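Local atomic coordinates of uncharacterized protein AF_1514 (Archaeoglobus fulgidus DSM 4304, PDB entry 3C0F), a protein that is of unknown function but adopts a hot dog fold and belongs to the DUF5619 family. Residues Ile35-Asp41 / Gln76-Arg82. Sequence-based numbering, arbitrary orientation.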
ATOM      1  N   ILE A  35      -6.948 -12.622   8.374  1.00 12.55           N
ATOM      2  CA  ILE A  35      -6.769 -14.057   8.168  1.00 12.85           C
ATOM      3  C   ILE A  35      -5.999 -14.263   6.865  1.00 12.87           C
ATOM      4  O   ILE A  35      -6.555 -14.093   5.776  1.00 13.03           O
ATOM      5  CB  ILE A  35      -8.134 -14.806   8.093  1.00 12.99           C
ATOM      6  CG1 ILE A  35      -9.080 -14.391   9.241  1.00 13.92           C
ATOM      7  CG2 ILE A  35      -7.929 -16.325   7.988  1.00 13.12           C
ATOM      8  CD1 ILE A  35      -8.549 -14.627  10.648  1.00 14.84           C
ATOM      9  N   LEU A  36      -4.723 -14.618   6.978  1.00 12.67           N
ATOM     10  CA  LEU A  36      -3.896 -14.856   5.796  1.00 12.72           C
ATOM     11  C   LEU A  36      -4.273 -16.178   5.136  1.00 12.59           C
ATOM     12  O   LEU A  36      -4.168 -17.244   5.749  1.00 12.67           O
ATOM     13  CB  LEU A  36      -2.403 -14.827   6.136  1.00 12.65           C
ATOM     14  CG  LEU A  36      -1.438 -14.995   4.952  1.00 12.93           C
ATOM     15  CD1 LEU A  36      -1.650 -13.937   3.861  1.00 13.50           C
ATOM     16  CD2 LEU A  36      -0.004 -14.970   5.446  1.00 13.00           C
ATOM     17  N   LEU A  37      -4.708 -16.094   3.882  1.00 12.46           N
ATOM     18  CA  LEU A  37      -5.194 -17.264   3.152  1.00 12.76           C
ATOM     19  C   LEU A  37      -4.129 -17.878   2.242  1.00 12.59           C
ATOM     20  O   LEU A  37      -3.977 -19.099   2.197  1.00 12.96           O
ATOM     21  CB  LEU A  37      -6.458 -16.915   2.356  1.00 12.99           C
ATOM     22  CG  LEU A  37      -7.685 -16.485   3.169  1.00 13.72           C
ATOM     23  CD1 LEU A  37      -8.725 -15.843   2.259  1.00 14.23           C
ATOM     24  CD2 LEU A  37      -8.289 -17.647   3.952  1.00 15.24           C
ATOM     25  N   SER A  38      -3.400 -17.034   1.517  1.00 12.48           N
ATOM     26  CA  SER A  38      -2.374 -17.518   0.594  1.00 12.24           C
ATOM     27  C   SER A  38      -1.255 -16.506   0.365  1.00 12.30           C
ATOM     28  O   SER A  38      -1.427 -15.307   0.595  1.00 11.93           O
ATOM     29  CB  SER A  38      -3.004 -17.931  -0.746  1.00 12.38           C
ATOM     30  OG  SER A  38      -3.504 -16.809  -1.449  1.00 12.64           O
ATOM     31  N   VAL A  39      -0.111 -17.012  -0.083  1.00 12.37           N
ATOM     32  CA  VAL A  39       1.038 -16.182  -0.432  1.00 12.44           C
ATOM     33  C   VAL A  39       1.647 -16.688  -1.737  1.00 12.43           C
ATOM     34  O   VAL A  39       1.611 -17.886  -2.023  1.00 12.38           O
ATOM     35  CB  VAL A  39       2.112 -16.146   0.699  1.00 12.74           C
ATOM     36  CG1 VAL A  39       2.634 -17.542   1.014  1.00 12.95           C
ATOM     37  CG2 VAL A  39       3.273 -15.215   0.332  1.00 12.90           C
ATOM     38  N   HIS A  40       2.188 -15.761  -2.519  1.00 12.36           N
ATOM     39  CA  HIS A  40       2.913 -16.090  -3.737  1.00 12.56           C
ATOM     40  C   HIS A  40       4.166 -15.234  -3.850  1.00 12.49           C
ATOM     41  O   HIS A  40       4.136 -14.034  -3.568  1.00 12.62           O
ATOM     42  CB  HIS A  40       2.020 -15.890  -4.963  1.00 12.51           C
ATOM     43  CG  HIS A  40       2.711 -16.147  -6.268  1.00 13.21           C
ATOM     44  ND1 HIS A  40       2.994 -15.144  -7.170  1.00 13.81           N
ATOM     45  CD2 HIS A  40       3.177 -17.292  -6.820  1.00 13.25           C
ATOM     46  CE1 HIS A  40       3.600 -15.661  -8.224  1.00 13.52           C
ATOM     47  NE2 HIS A  40       3.728 -16.962  -8.035  1.00 13.40           N
ATOM     48  N   ASP A  41       5.262 -15.870  -4.252  1.00 12.24           N
ATOM     49  CA  ASP A  41       6.518 -15.186  -4.534  1.00 12.09           C
ATOM     50  C   ASP A  41       6.650 -15.132  -6.055  1.00 12.29           C
ATOM     51  O   ASP A  41       6.829 -16.168  -6.701  1.00 12.07           O
ATOM     52  CB  ASP A  41       7.685 -15.953  -3.891  1.00 11.91           C
ATOM     53  CG  ASP A  41       9.045 -15.288  -4.113  1.00 11.77           C
ATOM     54  OD1 ASP A  41       9.233 -14.559  -5.109  1.00 11.09           O
ATOM     55  OD2 ASP A  41       9.952 -15.519  -3.290  1.00 11.50           O
ATOM     56  N   GLN A  76       8.219  -8.498  -4.231  1.00 11.80           N
ATOM     57  CA  GLN A  76       7.884  -9.660  -5.067  1.00 11.78           C
ATOM     58  C   GLN A  76       6.776 -10.568  -4.511  1.00 11.82           C
ATOM     59  O   GLN A  76       6.337 -11.500  -5.190  1.00 11.84           O
ATOM     60  CB  GLN A  76       9.137 -10.497  -5.372  1.00 12.01           C
ATOM     61  CG  GLN A  76       9.715 -11.260  -4.178  1.00 11.56           C
ATOM     62  CD  GLN A  76      10.823 -10.506  -3.462  1.00 12.11           C
ATOM     63  OE1 GLN A  76      10.756  -9.289  -3.286  1.00 11.98           O
ATOM     64  NE2 GLN A  76      11.854 -11.235  -3.044  1.00 11.50           N
ATOM     65  N   PHE A  77       6.344 -10.308  -3.280  1.00 11.88           N
ATOM     66  CA  PHE A  77       5.372 -11.173  -2.600  1.00 11.83           C
ATOM     67  C   PHE A  77       3.951 -10.623  -2.697  1.00 11.98           C
ATOM     68  O   PHE A  77       3.744  -9.413  -2.621  1.00 11.94           O
ATOM     69  CB  PHE A  77       5.752 -11.360  -1.127  1.00 11.75           C
ATOM     70  CG  PHE A  77       7.100 -11.989  -0.918  1.00 11.46           C
ATOM     71  CD1 PHE A  77       7.238 -13.376  -0.898  1.00 11.16           C
ATOM     72  CD2 PHE A  77       8.234 -11.196  -0.737  1.00 11.58           C
ATOM     73  CE1 PHE A  77       8.489 -13.969  -0.707  1.00 11.36           C
ATOM     74  CE2 PHE A  77       9.492 -11.779  -0.544  1.00 11.22           C
ATOM     75  CZ  PHE A  77       9.619 -13.166  -0.533  1.00 11.59           C
ATOM     76  N   GLU A  78       2.980 -11.517  -2.875  1.00 12.07           N
ATOM     77  CA  GLU A  78       1.565 -11.144  -2.802  1.00 12.39           C
ATOM     78  C   GLU A  78       0.896 -11.953  -1.704  1.00 12.48           C
ATOM     79  O   GLU A  78       1.058 -13.174  -1.635  1.00 12.59           O
ATOM     80  CB  GLU A  78       0.832 -11.352  -4.134  1.00 12.42           C
ATOM     81  CG  GLU A  78       1.473 -10.669  -5.337  1.00 12.80           C
ATOM     82  CD  GLU A  78       2.418 -11.593  -6.077  1.00 14.15           C
ATOM     83  OE1 GLU A  78       2.024 -12.746  -6.345  1.00 14.58           O
ATOM     84  OE2 GLU A  78       3.551 -11.169  -6.393  1.00 15.59           O
ATOM     85  N   PHE A  79       0.157 -11.256  -0.848  1.00 12.63           N
ATOM     86  CA  PHE A  79      -0.537 -11.871   0.276  1.00 12.49           C
ATOM     87  C   PHE A  79      -2.033 -11.640   0.133  1.00 12.54           C
ATOM     88  O   PHE A  79      -2.472 -10.514  -0.081  1.00 12.56           O
ATOM     89  CB  PHE A  79      -0.053 -11.264   1.596  1.00 12.44           C
ATOM     90  CG  PHE A  79       1.409 -11.477   1.863  1.00 12.54           C
ATOM     91  CD1 PHE A  79       1.842 -12.603   2.548  1.00 12.09           C
ATOM     92  CD2 PHE A  79       2.354 -10.546   1.430  1.00 12.39           C
ATOM     93  CE1 PHE A  79       3.201 -12.811   2.798  1.00 12.57           C
ATOM     94  CE2 PHE A  79       3.716 -10.744   1.675  1.00 12.96           C
ATOM     95  CZ  PHE A  79       4.138 -11.879   2.355  1.00 12.39           C
ATOM     96  N   TYR A  80      -2.809 -12.710   0.258  1.00 12.28           N
ATOM     97  CA  TYR A  80      -4.259 -12.615   0.145  1.00 12.17           C
ATOM     98  C   TYR A  80      -4.909 -12.860   1.504  1.00 11.85           C
ATOM     99  O   TYR A  80      -4.770 -13.944   2.085  1.00 11.40           O
ATOM    100  CB  TYR A  80      -4.777 -13.592  -0.916  1.00 12.58           C
ATOM    101  CG  TYR A  80      -4.290 -13.267  -2.311  1.00 12.84           C
ATOM    102  CD1 TYR A  80      -5.048 -12.466  -3.165  1.00 13.57           C
ATOM    103  CD2 TYR A  80      -3.060 -13.743  -2.771  1.00 12.81           C
ATOM    104  CE1 TYR A  80      -4.596 -12.154  -4.449  1.00 13.90           C
ATOM    105  CE2 TYR A  80      -2.599 -13.438  -4.049  1.00 13.36           C
ATOM    106  CZ  TYR A  80      -3.372 -12.642  -4.878  1.00 13.71           C
ATOM    107  OH  TYR A  80      -2.920 -12.338  -6.141  1.00 14.71           O
ATOM    108  N   PHE A  81      -5.608 -11.837   1.999  1.00 11.56           N
ATOM    109  CA  PHE A  81      -6.252 -11.859   3.312  1.00 11.55           C
ATOM    110  C   PHE A  81      -7.774 -11.870   3.216  1.00 11.46           C
ATOM    111  O   PHE A  81      -8.350 -11.244   2.320  1.00 11.07           O
ATOM    112  CB  PHE A  81      -5.890 -10.595   4.105  1.00 11.77           C
ATOM    113  CG  PHE A  81      -4.462 -10.526   4.566  1.00 12.07           C
ATOM    114  CD1 PHE A  81      -4.091 -11.042   5.806  1.00 12.59           C
ATOM    115  CD2 PHE A  81      -3.497  -9.891   3.788  1.00 11.96           C
ATOM    116  CE1 PHE A  81      -2.766 -10.955   6.250  1.00 12.40           C
ATOM    117  CE2 PHE A  81      -2.172  -9.800   4.221  1.00 11.95           C
ATOM    118  CZ  PHE A  81      -1.808 -10.329   5.459  1.00 12.18           C
ATOM    119  N   ARG A  82      -8.412 -12.570   4.154  1.00 11.33           N
ATOM    120  CA  ARG A  82      -9.797 -12.287   4.524  1.00 11.61           C
ATOM    121  C   ARG A  82      -9.767 -11.431   5.792  1.00 11.64           C
ATOM    122  O   ARG A  82      -9.411 -11.912   6.872  1.00 11.62           O
ATOM    123  CB  ARG A  82     -10.609 -13.572   4.741  1.00 11.39           C
ATOM    124  CG  ARG A  82     -12.082 -13.323   5.137  1.00 11.53           C
ATOM    125  CD  ARG A  82     -12.889 -14.614   5.291  1.00 12.05           C
ATOM    126  NE  ARG A  82     -12.454 -15.415   6.438  1.00 14.00           N
ATOM    127  CZ  ARG A  82     -11.842 -16.596   6.353  1.00 14.60           C
ATOM    128  NH1 ARG A  82     -11.594 -17.148   5.171  1.00 14.69           N
ATOM    129  NH2 ARG A  82     -11.488 -17.237   7.458  1.00 15.06           N
TER
HETATM  130  O   HOH W   1      12.170 -14.023  -3.191  1.00 21.05           O
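Leu37 and Ser38 share Tyr80 as their partner, a classic beta bulge and a worked example of how an antiparallel pair takes in one extra residue without losing its pairing. Tyr80 O accepts two backbone bonds there, a short one from Leu37 N (2.8 Å) and a weak one from Ser38 N (3.4 Å); beyond the bulge the regular pattern resumes, with Val39 opposite Phe79 and His40 opposite Glu78.

Apolar packing is close on the face bearing Leu36, Val39, Phe79 and Phe81. Leu36 CD1 sits over the centre of the Phe81 ring, 4.0 Å from its centroid, in a CH-pi contact, while also meeting the edge of the Phe79 ring. Val39 lies alongside that second ring, its CG2 3.4 Å from Phe79 CE1.

The other face carries a polar pair. His40 ND1 donates to the syn lone pair of Glu78 OE1 at 2.7 Å, and the oxygen lies almost in the imidazole plane. The Glu78 chain bends at chi2 (93°) to bring its carboxylate beside the ring, and OE2 is hydrogen-bonded to Ser42 OG. Exchanging this glutamate for an alanine would probably leave His40 ND1 without its acceptor and Ser42 OG without its carboxylate partner.

The solvent side lies at the ends, with partly exposed Ile35, Gln76 and Arg82. Water bridges Asp41 OD2 and Gln76 NE2, while Asp41 OD1 accepts from Thr44 N. Ile35 CB lies over one face of the Arg82 guanidinium, which also bonds Arg66 O and Glu84.

The pair forms the middle of the hot dog fold's antiparallel sheet, flanked by strands 47-48 and 73-74, with helix 17-23 against the Leu36/Phe79 face and helix 58-65 against the Ser38/Tyr80 face.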